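Local atomic coordinates of putative sugar ABC transporter (Yersinia enterocolitica subsp. enterocolitica 8081, PDB entry 5ULB), a protein that probably serves as the periplasmic sugar-binding component of an ABC importer, and binds both anomers of a selenium analogue of methylthioribose. Residues Arg26-Asp31 with Gly211-Phe216; Ile146-Ala151 with Asn192-Val197; Ala181-Ser184 with Gly188-Ala191; Lys222-Asn227 with Ile232-Ile237. One frame throughout, in Å; residues are numbered along the deposited sequence.

Contact 1: Arg26-Asp31 with Gly211-Phe216; sequences RNLGSD and GTWDAF
D31 and W213 meet across the ligand cleft of this periplasmic binding protein, where the loop after strand 21-26 faces the N terminus of helix 214-226; both residues stand at N-cap positions. D31 CB lies 3.9 Å from W213 CZ2, with the A215 methyl a little further off. CG sits between the backbone N and the carbonyl carbon (chi1 61°), and this turn carries the carboxylate to the indole rim, with D31 CG 3.4 Å from W213 CZ2. OD1 stays at the ring edge, in its plane, and accepts from T34 OG1; the D31 side chain also caps a backbone N of helix 32-48. OD2 takes a weak hydrogen bond from W213 NE1 over 3.3 Å, bent to 148° at the hydrogen. Carboxylate and ring planes stand 81° apart. A215 CB covers one indole face, 3.5 Å above the plane and over its centre. L28 adds apolar contact, its CD2 4.2 Å from W213 CH2. L28, T212 and W213 touch the bound sugar, so the contact closes part of the pocket wall. Water 1 donates to both D31 OD2 and D214 OD1, probably easing repulsion between the carboxylates, and lies 2.7 Å from D214 OD1.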
loop_
_atom_site.group_PDB
_atom_site.type_symbol
_atom_site.label_atom_id
_atom_site.label_comp_id
_atom_site.label_asym_id
_atom_site.label_seq_id
_atom_site.Cartn_x
_atom_site.Cartn_y
_atom_site.Cartn_z
ATOM N N ARG A 26 -7.631 8.241 -4.141
ATOM C CA ARG A 26 -7.016 6.917 -4.229
ATOM C C ARG A 26 -7.869 6.075 -5.185
ATOM O O ARG A 26 -9.105 5.977 -5.053
ATOM C CB ARG A 26 -6.775 6.275 -2.894
ATOM C CG ARG A 26 -6.229 4.862 -2.908
ATOM C CD ARG A 26 -5.516 4.547 -1.612
ATOM N NE ARG A 26 -5.260 3.138 -1.494
ATOM C CZ ARG A 26 -4.127 2.582 -1.025
ATOM N NH1 ARG A 26 -2.958 3.248 -0.983
ATOM N NH2 ARG A 26 -4.121 1.294 -0.837
ATOM N N ASN A 27 -7.208 5.379 -6.142
ATOM C CA ASN A 27 -7.872 4.640 -7.187
ATOM C C ASN A 27 -8.227 3.206 -6.839
ATOM O O ASN A 27 -7.954 2.300 -7.632
ATOM C CB ASN A 27 -7.009 4.701 -8.451
ATOM C CG ASN A 27 -7.713 4.346 -9.713
ATOM O OD1 ASN A 27 -8.936 4.495 -9.859
ATOM N ND2 ASN A 27 -6.914 3.975 -10.737
ATOM N N LEU A 28 -8.771 3.002 -5.623
ATOM C CA LEU A 28 -9.156 1.718 -5.131
ATOM C C LEU A 28 -10.452 1.852 -4.364
ATOM O O LEU A 28 -10.990 2.973 -4.233
ATOM C CB LEU A 28 -8.037 1.048 -4.282
ATOM C CG LEU A 28 -6.738 0.709 -5.024
ATOM C CD1 LEU A 28 -5.731 0.233 -4.022
ATOM C CD2 LEU A 28 -7.006 -0.396 -6.025
ATOM N N GLY A 29 -10.975 0.740 -3.874
ATOM C CA GLY A 29 -12.065 0.713 -2.924
ATOM C C GLY A 29 -11.595 0.631 -1.497
ATOM O O GLY A 29 -10.459 0.998 -1.173
ATOM N N SER A 30 -12.455 0.146 -0.603
ATOM C CA SER A 30 -12.189 0.144 0.824
ATOM C C SER A 30 -11.559 -1.131 1.341
ATOM O O SER A 30 -11.953 -1.632 2.407
ATOM C CB SER A 30 -13.453 0.555 1.579
ATOM O OG SER A 30 -14.519 -0.335 1.255
ATOM N N ASP A 31 -10.575 -1.627 0.646
ATOM C CA ASP A 31 -9.773 -2.742 1.148
ATOM C C ASP A 31 -8.990 -2.304 2.398
ATOM O O ASP A 31 -8.857 -1.123 2.679
ATOM C CB ASP A 31 -8.834 -3.209 0.046
ATOM C CG ASP A 31 -7.879 -2.148 -0.403
ATOM O OD1 ASP A 31 -8.308 -1.277 -1.208
ATOM O OD2 ASP A 31 -6.723 -2.101 0.101
ATOM N N GLY A 211 0.287 -14.170 -2.999
ATOM C CA GLY A 211 -0.659 -13.077 -3.102
ATOM C C GLY A 211 0.071 -11.737 -3.099
ATOM O O GLY A 211 0.769 -11.369 -2.158
ATOM N N THR A 212 -0.179 -10.956 -4.208
ATOM C CA THR A 212 0.543 -9.699 -4.394
ATOM C C THR A 212 -0.086 -8.512 -3.719
ATOM O O THR A 212 0.483 -7.463 -3.672
ATOM C CB THR A 212 0.714 -9.403 -5.861
ATOM O OG1 THR A 212 -0.551 -9.171 -6.488
ATOM C CG2 THR A 212 1.482 -10.487 -6.574
ATOM N N TRP A 213 -1.242 -8.751 -3.069
ATOM C CA TRP A 213 -1.966 -7.742 -2.306
ATOM C C TRP A 213 -2.748 -8.488 -1.243
ATOM O O TRP A 213 -3.364 -9.502 -1.563
ATOM C CB TRP A 213 -2.960 -6.991 -3.203
ATOM C CG TRP A 213 -3.933 -6.006 -2.644
ATOM C CD1 TRP A 213 -3.901 -5.250 -1.539
ATOM C CD2 TRP A 213 -5.062 -5.527 -3.427
ATOM N NE1 TRP A 213 -5.000 -4.349 -1.529
ATOM C CE2 TRP A 213 -5.698 -4.504 -2.685
ATOM C CE3 TRP A 213 -5.644 -5.969 -4.607
ATOM C CZ2 TRP A 213 -6.847 -3.876 -3.203
ATOM C CZ3 TRP A 213 -6.761 -5.299 -5.118
ATOM C CH2 TRP A 213 -7.330 -4.276 -4.359
ATOM N N ASP A 214 -2.731 -8.045 -0.019
ATOM C CA ASP A 214 -3.354 -8.844 1.034
ATOM C C ASP A 214 -4.885 -8.908 0.906
ATOM O O ASP A 214 -5.486 -9.832 1.468
ATOM C CB ASP A 214 -2.972 -8.468 2.452
ATOM C CG ASP A 214 -3.350 -7.068 2.931
ATOM O OD1 ASP A 214 -3.726 -6.257 2.082
ATOM O OD2 ASP A 214 -3.241 -6.903 4.204
ATOM N N ALA A 215 -5.510 -7.994 0.118
ATOM C CA ALA A 215 -6.930 -8.195 -0.177
ATOM C C ALA A 215 -7.166 -9.473 -0.901
ATOM O O ALA A 215 -8.173 -10.173 -0.659
ATOM C CB ALA A 215 -7.455 -6.990 -0.984
ATOM N N PHE A 216 -6.302 -9.824 -1.837
ATOM C CA PHE A 216 -6.368 -11.102 -2.497
ATOM C C PHE A 216 -6.063 -12.236 -1.531
ATOM O O PHE A 216 -6.816 -13.228 -1.513
ATOM C CB PHE A 216 -5.370 -11.182 -3.682
ATOM C CG PHE A 216 -5.580 -10.221 -4.828
ATOM C CD1 PHE A 216 -6.836 -9.848 -5.266
ATOM C CD2 PHE A 216 -4.488 -9.702 -5.539
ATOM C CE1 PHE A 216 -6.994 -9.041 -6.375
ATOM C CE2 PHE A 216 -4.635 -8.899 -6.629
ATOM C CZ PHE A 216 -5.893 -8.577 -7.046
HETATM O O HOH W 1 -6.057 -4.898 1.692
#

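Contact 2: Ile146-Ala151 with Asn192-Val197; sequences IKLWVA and NKVGAV
I146 and L148, on strand 143-148, meet V197 and V194, on helix 186-200, in the helix-on-sheet packing of an alpha/beta domain of the periplasmic binding protein fold. All the direct contacts between the two segments are apolar, and they form two pairs. In the first, I146 and V197 reach toward each other tip to tip, with I146 CD1 3.6 Å from V197 CG1. I146 CG1 backs this up at 4.1 Å from the same V197 CG1, so a single methyl receives the outer end of the isoleucine. With V197 CG1 anti to the backbone N (chi1 178°), this methyl is the branch turned to the strand. In the second pair L148 and V194 cross at about a right angle. V194 and V197 are three residues apart, nearly one helical turn, while I146 and L148 are two apart on the strand and therefore on the same sheet face; these spacings let the two pairs lie one after the other.

The same residues have further apolar neighbours: I179 of the outermost strand 173-179 touches both valines, and F216 and A220 of helix 214-226 touch L148. Polar links use the backbone of the strand: I146 and L148 pair with strand 208-211, and L148 O also accepts from the T212 hydroxyl. The right-angled pair closes through one methyl from each residue, L148 CD2 to V194 CG2 at 4.1 Å.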
loop_
_atom_site.group_PDB
_atom_site.type_symbol
_atom_site.label_atom_id
_atom_site.label_comp_id
_atom_site.label_asym_id
_atom_site.label_seq_id
_atom_site.Cartn_x
_atom_site.Cartn_y
_atom_site.Cartn_z
ATOM N N ILE A 146 -0.381 -20.809 -7.577
ATOM C CA ILE A 146 -1.323 -19.824 -8.128
ATOM C C ILE A 146 -0.760 -18.443 -7.749
ATOM O O ILE A 146 -0.337 -18.267 -6.630
ATOM C CB ILE A 146 -2.763 -20.012 -7.489
ATOM C CG1 ILE A 146 -3.236 -21.453 -7.582
ATOM C CG2 ILE A 146 -3.719 -19.057 -8.120
ATOM C CD1 ILE A 146 -3.261 -22.023 -8.905
ATOM N N LYS A 147 -0.882 -17.499 -8.675
ATOM C CA LYS A 147 -0.539 -16.104 -8.419
ATOM C C LYS A 147 -1.877 -15.318 -8.316
ATOM O O LYS A 147 -2.763 -15.480 -9.113
ATOM C CB LYS A 147 0.305 -15.570 -9.606
ATOM C CG LYS A 147 0.600 -14.068 -9.516
ATOM C CD LYS A 147 1.678 -13.660 -10.458
ATOM C CE LYS A 147 1.459 -13.802 -11.903
ATOM N NZ LYS A 147 0.596 -12.875 -12.474
ATOM N N LEU A 148 -1.895 -14.465 -7.287
ATOM C CA LEU A 148 -3.049 -13.494 -7.138
ATOM C C LEU A 148 -2.482 -12.130 -7.472
ATOM O O LEU A 148 -1.562 -11.630 -6.815
ATOM C CB LEU A 148 -3.601 -13.498 -5.736
ATOM C CG LEU A 148 -3.770 -14.881 -5.064
ATOM C CD1 LEU A 148 -4.201 -14.763 -3.604
ATOM C CD2 LEU A 148 -4.741 -15.761 -5.836
ATOM N N TRP A 149 -3.017 -11.511 -8.550
ATOM C CA TRP A 149 -2.376 -10.381 -9.159
ATOM C C TRP A 149 -3.409 -9.688 -10.125
ATOM O O TRP A 149 -4.285 -10.394 -10.625
ATOM C CB TRP A 149 -1.179 -10.868 -10.010
ATOM C CG TRP A 149 -0.345 -9.866 -10.714
ATOM C CD1 TRP A 149 0.611 -9.043 -10.196
ATOM C CD2 TRP A 149 -0.475 -9.471 -12.110
ATOM N NE1 TRP A 149 1.061 -8.244 -11.170
ATOM C CE2 TRP A 149 0.471 -8.462 -12.376
ATOM C CE3 TRP A 149 -1.241 -9.961 -13.168
ATOM C CZ2 TRP A 149 0.658 -7.935 -13.618
ATOM C CZ3 TRP A 149 -1.092 -9.416 -14.392
ATOM C CH2 TRP A 149 -0.145 -8.429 -14.591
ATOM N N VAL A 150 -3.272 -8.433 -10.303
ATOM C CA VAL A 150 -4.093 -7.645 -11.302
ATOM C C VAL A 150 -3.190 -6.760 -12.119
ATOM O O VAL A 150 -2.347 -6.064 -11.579
ATOM C CB VAL A 150 -5.239 -6.907 -10.604
ATOM C CG1 VAL A 150 -4.775 -5.889 -9.588
ATOM C CG2 VAL A 150 -6.172 -6.268 -11.596
ATOM N N ALA A 151 -3.447 -6.721 -13.429
ATOM C CA ALA A 151 -2.627 -5.889 -14.317
ATOM C C ALA A 151 -2.916 -4.418 -14.161
ATOM O O ALA A 151 -3.984 -3.999 -13.762
ATOM C CB ALA A 151 -2.873 -6.291 -15.740
ATOM N N ASN A 192 -14.158 -16.802 -4.180
ATOM C CA ASN A 192 -14.923 -17.606 -5.170
ATOM C C ASN A 192 -14.098 -18.117 -6.331
ATOM O O ASN A 192 -14.182 -19.276 -6.741
ATOM C CB ASN A 192 -16.087 -16.784 -5.719
ATOM C CG ASN A 192 -17.131 -16.526 -4.633
ATOM O OD1 ASN A 192 -17.318 -17.313 -3.702
ATOM N ND2 ASN A 192 -17.852 -15.367 -4.810
ATOM N N LYS A 193 -13.225 -17.237 -6.810
ATOM C CA LYS A 193 -12.347 -17.582 -7.900
ATOM C C LYS A 193 -11.321 -18.647 -7.498
ATOM O O LYS A 193 -11.074 -19.601 -8.243
ATOM C CB LYS A 193 -11.643 -16.367 -8.490
ATOM C CG LYS A 193 -12.590 -15.513 -9.275
ATOM C CD LYS A 193 -11.954 -14.207 -9.637
ATOM C CE LYS A 193 -12.895 -13.435 -10.465
ATOM N NZ LYS A 193 -12.396 -12.017 -10.800
ATOM N N VAL A 194 -10.753 -18.528 -6.289
ATOM C CA VAL A 194 -9.839 -19.531 -5.814
ATOM C C VAL A 194 -10.555 -20.836 -5.594
ATOM O O VAL A 194 -10.007 -21.916 -5.889
ATOM C CB VAL A 194 -9.061 -19.022 -4.578
ATOM C CG1 VAL A 194 -8.307 -20.173 -3.934
ATOM C CG2 VAL A 194 -8.138 -17.849 -4.901
ATOM N N GLY A 195 -11.818 -20.797 -5.097
ATOM C CA GLY A 195 -12.553 -22.059 -4.943
ATOM C C GLY A 195 -12.653 -22.838 -6.243
ATOM O O GLY A 195 -12.515 -24.078 -6.245
ATOM N N ALA A 196 -12.884 -22.143 -7.374
ATOM C CA ALA A 196 -12.983 -22.855 -8.623
ATOM C C ALA A 196 -11.612 -23.393 -9.087
ATOM O O ALA A 196 -11.554 -24.497 -9.658
ATOM C CB ALA A 196 -13.584 -21.933 -9.708
ATOM N N VAL A 197 -10.517 -22.666 -8.823
ATOM C CA VAL A 197 -9.175 -23.142 -9.188
ATOM C C VAL A 197 -8.860 -24.395 -8.330
ATOM O O VAL A 197 -8.278 -25.387 -8.838
ATOM C CB VAL A 197 -8.133 -22.040 -9.020
ATOM C CG1 VAL A 197 -6.793 -22.609 -9.360
ATOM C CG2 VAL A 197 -8.402 -21.027 -10.055
#

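Contact 3: Ala181-Ser184 with Gly188-Ala191; sequences AVSS and GDTA
The first turns of helix 186-200 and the loop leading into them from strand 173-179 form a water-bridged contact at the protein surface, with D189 at its centre. Direct touches are sparse: A181 CB lies 4.0 Å from D189 OD2, and S183 OG lies 4.1 Å from D189 CB. Two waters supply the polar links. Water 3 accepts from S183 OG and donates to A181 O and to D189 OD2, the last over 2.7 Å. Water 2 accepts from A181 N at 3.1 Å, while donating to D189 OD2 and to T190 OG1. D189 OD2 is thus gripped by both waters, and in one of the two conformers of K193, one turn further along the helix, K193 NZ also makes a salt bridge to it. With CG anti to the backbone N (chi1 179°), the D189 carboxylate is carried outward from the helix to the loop. S183 OG has a further partner in D185 N, and T190 OG1 bonds back to V186 O within its own helix. The contact joins the start of helix 186-200 to its incoming loop, while T190 on the same turn packs against F216 of helix 214-226 and V182 of the loop reaches W213.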
loop_
_atom_site.group_PDB
_atom_site.type_symbol
_atom_site.label_atom_id
_atom_site.label_comp_id
_atom_site.label_asym_id
_atom_site.label_seq_id
_atom_site.Cartn_x
_atom_site.Cartn_y
_atom_site.Cartn_z
ATOM N N ALA A 181 -8.884 -9.315 -9.489
ATOM C CA ALA A 181 -9.503 -8.105 -10.032
ATOM C C ALA A 181 -9.752 -7.156 -8.902
ATOM O O ALA A 181 -9.923 -7.551 -7.726
ATOM C CB ALA A 181 -10.840 -8.498 -10.690
ATOM N N VAL A 182 -9.848 -5.875 -9.251
ATOM C CA VAL A 182 -10.338 -4.902 -8.306
ATOM C C VAL A 182 -11.876 -4.788 -8.430
ATOM O O VAL A 182 -12.383 -4.728 -9.540
ATOM C CB VAL A 182 -9.730 -3.504 -8.601
ATOM C CG1 VAL A 182 -10.297 -2.422 -7.659
ATOM C CG2 VAL A 182 -8.213 -3.560 -8.492
ATOM N N SER A 183 -12.562 -4.859 -7.331
ATOM C CA SER A 183 -14.021 -4.767 -7.253
ATOM C C SER A 183 -14.368 -4.236 -5.860
ATOM O O SER A 183 -13.524 -4.053 -5.011
ATOM C CB SER A 183 -14.696 -6.174 -7.459
ATOM O OG SER A 183 -14.549 -7.002 -6.310
ATOM N N SER A 184 -15.692 -4.095 -5.592
ATOM C CA SER A 184 -16.151 -3.696 -4.254
ATOM C C SER A 184 -16.056 -4.816 -3.226
ATOM O O SER A 184 -16.399 -4.629 -2.038
ATOM C CB SER A 184 -17.551 -3.136 -4.328
ATOM O OG SER A 184 -18.401 -4.171 -4.706
ATOM N N GLY A 188 -14.328 -11.543 -1.250
ATOM C CA GLY A 188 -15.254 -12.532 -1.690
ATOM C C GLY A 188 -15.100 -13.006 -3.060
ATOM O O GLY A 188 -15.210 -14.182 -3.357
ATOM N N ASP A 189 -14.794 -12.052 -3.926
ATOM C CA ASP A 189 -14.564 -12.401 -5.330
ATOM C C ASP A 189 -13.368 -13.325 -5.454
ATOM O O ASP A 189 -13.430 -14.311 -6.138
ATOM C CB ASP A 189 -14.283 -11.123 -6.116
ATOM C CG ASP A 189 -13.999 -11.364 -7.617
ATOM O OD1 ASP A 189 -14.811 -12.073 -8.299
ATOM O OD2 ASP A 189 -12.985 -10.744 -8.162
ATOM N N THR A 190 -12.287 -12.980 -4.712
ATOM C CA THR A 190 -11.082 -13.840 -4.769
ATOM C C THR A 190 -11.411 -15.193 -4.233
ATOM O O THR A 190 -10.933 -16.203 -4.760
ATOM C CB THR A 190 -9.883 -13.113 -4.132
ATOM O OG1 THR A 190 -9.712 -11.824 -4.685
ATOM C CG2 THR A 190 -8.637 -13.938 -4.310
ATOM N N ALA A 191 -12.123 -15.237 -3.095
ATOM C CA ALA A 191 -12.436 -16.517 -2.506
ATOM C C ALA A 191 -13.222 -17.421 -3.477
ATOM O O ALA A 191 -12.975 -18.627 -3.604
ATOM C CB ALA A 191 -13.247 -16.388 -1.220
HETATM O O HOH W 2 -10.174 -11.085 -7.357
HETATM O O HOH W 3 -12.375 -8.491 -6.881
#

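Contact 4: Lys222-Asn227 with Ile232-Ile237; sequences KALQEN and IKLYSI
L224 CD1 meets both L234 and the I232 carbonyl, while L224 CD2 meets I232 alone, and the two approaches differ in direction. Toward L234 the leucine comes tip to tip, L224 CD1 standing 3.9 Å from L234 CD2. Against I232 it crosses at about a right angle, with L224 CD2 3.9 Å from I232 CD1 and L224 CD1 packed 3.6 Å from I232 O. L224 CG is anti to the carbonyl carbon (chi1 -62°), an orientation from which the fork spans both I232 and L234. These residues belong to the beta-alpha-beta unit of strand 208-211, helix 214-226 and strand 233-237, and the contact lies near the C-terminal part of the helix, before the chain returns to the sheet. I209 of the neighbouring strand packs on both I232 and L234, and P253 touches L224, extending the apolar layer. Within 222-227, K222 NZ makes a 2.8 Å salt bridge with E226 OE2, approaching on the syn side, 28° out of the carboxylate plane. A223 O accepts twice from N227, from the backbone N and from the side chain, the two donors lying on opposite faces of the carbonyl plane. The amide bond, N227 ND2 to A223 O, measures 2.9 Å with an angle of 155° at the hydrogen.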
loop_
_atom_site.group_PDB
_atom_site.type_symbol
_atom_site.label_atom_id
_atom_site.label_comp_id
_atom_site.label_asym_id
_atom_site.label_seq_id
_atom_site.Cartn_x
_atom_site.Cartn_y
_atom_site.Cartn_z
ATOM N N LYS A 222 -9.640 -17.542 2.985
ATOM C CA LYS A 222 -11.032 -18.065 3.217
ATOM C C LYS A 222 -11.309 -19.248 2.358
ATOM O O LYS A 222 -11.872 -20.238 2.846
ATOM C CB LYS A 222 -11.993 -16.925 2.917
ATOM C CG LYS A 222 -13.484 -17.278 3.147
ATOM C CD LYS A 222 -14.402 -16.033 2.723
ATOM C CE LYS A 222 -15.894 -16.402 2.503
ATOM N NZ LYS A 222 -16.272 -16.488 3.856
ATOM N N ALA A 223 -10.938 -19.212 1.089
ATOM C CA ALA A 223 -11.187 -20.350 0.247
ATOM C C ALA A 223 -10.428 -21.582 0.750
ATOM O O ALA A 223 -10.976 -22.712 0.721
ATOM C CB ALA A 223 -10.779 -20.087 -1.193
ATOM N N LEU A 224 -9.195 -21.413 1.174
ATOM C CA LEU A 224 -8.447 -22.615 1.670
ATOM C C LEU A 224 -9.118 -23.224 2.876
ATOM O O LEU A 224 -9.234 -24.442 3.029
ATOM C CB LEU A 224 -6.964 -22.272 2.000
ATOM C CG LEU A 224 -6.115 -21.780 0.814
ATOM C CD1 LEU A 224 -4.685 -21.608 1.269
ATOM C CD2 LEU A 224 -6.157 -22.732 -0.339
ATOM N N GLN A 225 -9.538 -22.381 3.818
ATOM C CA GLN A 225 -10.205 -22.904 5.021
ATOM C C GLN A 225 -11.488 -23.591 4.661
ATOM O O GLN A 225 -11.753 -24.707 5.075
ATOM C CB GLN A 225 -10.433 -21.790 6.000
ATOM C CG GLN A 225 -9.150 -21.376 6.786
ATOM C CD GLN A 225 -8.570 -22.382 7.813
ATOM O OE1 GLN A 225 -9.067 -23.480 7.950
ATOM N NE2 GLN A 225 -7.583 -21.932 8.608
ATOM N N GLU A 226 -12.350 -22.903 3.876
ATOM C CA GLU A 226 -13.711 -23.414 3.643
ATOM C C GLU A 226 -13.715 -24.652 2.780
ATOM O O GLU A 226 -14.629 -25.453 2.868
ATOM C CB GLU A 226 -14.589 -22.316 3.058
ATOM C CG GLU A 226 -14.868 -21.291 4.038
ATOM C CD GLU A 226 -15.792 -20.183 3.650
ATOM O OE1 GLU A 226 -16.206 -20.181 2.493
ATOM O OE2 GLU A 226 -16.043 -19.225 4.510
ATOM N N ASN A 227 -12.720 -24.783 1.867
ATOM C CA ASN A 227 -12.610 -25.923 0.998
ATOM C C ASN A 227 -11.714 -27.056 1.560
ATOM O O ASN A 227 -11.453 -28.042 0.875
ATOM C CB ASN A 227 -12.112 -25.540 -0.388
ATOM C CG ASN A 227 -13.113 -24.695 -1.192
ATOM O OD1 ASN A 227 -14.047 -25.298 -1.743
ATOM N ND2 ASN A 227 -12.997 -23.391 -1.171
ATOM N N ILE A 232 -2.059 -26.129 1.289
ATOM C CA ILE A 232 -1.460 -25.090 0.417
ATOM C C ILE A 232 -1.000 -23.990 1.252
ATOM O O ILE A 232 -1.719 -23.426 2.045
ATOM C CB ILE A 232 -2.530 -24.639 -0.620
ATOM C CG1 ILE A 232 -3.004 -25.799 -1.459
ATOM C CG2 ILE A 232 -2.004 -23.478 -1.411
ATOM C CD1 ILE A 232 -4.210 -25.454 -2.364
ATOM N N LYS A 233 0.266 -23.535 1.041
ATOM C CA LYS A 233 0.845 -22.455 1.809
ATOM C C LYS A 233 0.726 -21.096 1.124
ATOM O O LYS A 233 0.857 -21.019 -0.090
ATOM C CB LYS A 233 2.314 -22.802 2.133
ATOM C CG LYS A 233 2.429 -24.084 2.980
ATOM C CD LYS A 233 1.413 -24.186 4.162
ATOM C CE LYS A 233 1.481 -25.511 4.934
ATOM N NZ LYS A 233 0.229 -25.844 5.775
ATOM N N LEU A 234 0.474 -20.067 1.921
ATOM C CA LEU A 234 0.258 -18.732 1.420
ATOM C C LEU A 234 1.426 -17.764 1.759
ATOM O O LEU A 234 1.880 -17.762 2.918
ATOM C CB LEU A 234 -0.979 -18.010 2.007
ATOM C CG LEU A 234 -2.286 -18.559 1.816
ATOM C CD1 LEU A 234 -3.349 -17.851 2.673
ATOM C CD2 LEU A 234 -2.641 -18.452 0.329
ATOM N N TYR A 235 1.841 -16.994 0.768
ATOM C CA TYR A 235 2.935 -16.018 0.906
ATOM C C TYR A 235 2.382 -14.726 0.365
ATOM O O TYR A 235 1.973 -14.663 -0.776
ATOM C CB TYR A 235 4.119 -16.510 0.067
ATOM C CG TYR A 235 4.690 -17.834 0.529
ATOM C CD1 TYR A 235 4.072 -19.015 0.204
ATOM C CD2 TYR A 235 5.783 -17.903 1.384
ATOM C CE1 TYR A 235 4.547 -20.228 0.689
ATOM C CE2 TYR A 235 6.255 -19.088 1.875
ATOM C CZ TYR A 235 5.641 -20.239 1.495
ATOM O OH TYR A 235 6.063 -21.439 1.997
ATOM N N SER A 236 2.423 -13.654 1.201
ATOM C CA SER A 236 1.791 -12.390 0.830
ATOM C C SER A 236 2.689 -11.197 0.930
ATOM O O SER A 236 3.612 -11.109 1.729
ATOM C CB SER A 236 0.540 -12.211 1.777
ATOM O OG SER A 236 -0.386 -11.245 1.278
ATOM N N ILE A 237 2.240 -10.179 0.209
ATOM C CA ILE A 237 2.619 -8.776 0.376
ATOM C C ILE A 237 1.497 -8.073 1.163
ATOM O O ILE A 237 0.300 -8.482 1.048
ATOM C CB ILE A 237 2.874 -8.158 -0.995
ATOM C CG1 ILE A 237 4.125 -8.840 -1.645
ATOM C CG2 ILE A 237 3.082 -6.656 -0.924
ATOM C CD1 ILE A 237 4.404 -8.495 -3.054
#

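Overall arrangement
From the N terminus, contact 1 opens at 26-31 and closes about 180 residues later at 211-216, joining the two halves of the protein across the sugar site. Contact 2 is nested inside this loop, and contact 3, a short closure at the start of helix 186-200, is nested inside contact 2. Contact 4 follows in series, once contact 1 has closed. Contacts 2 and 3 share helix 186-200, and contacts 1 and 4 share helix 214-226; V194 against A223 joins the two helices. Strand pairing ties contact 1 to contact 4 through G211 with Y235, and probably with I237, and F216 packs on both L148 and T190, linking contact 1 to contacts 2 and 3.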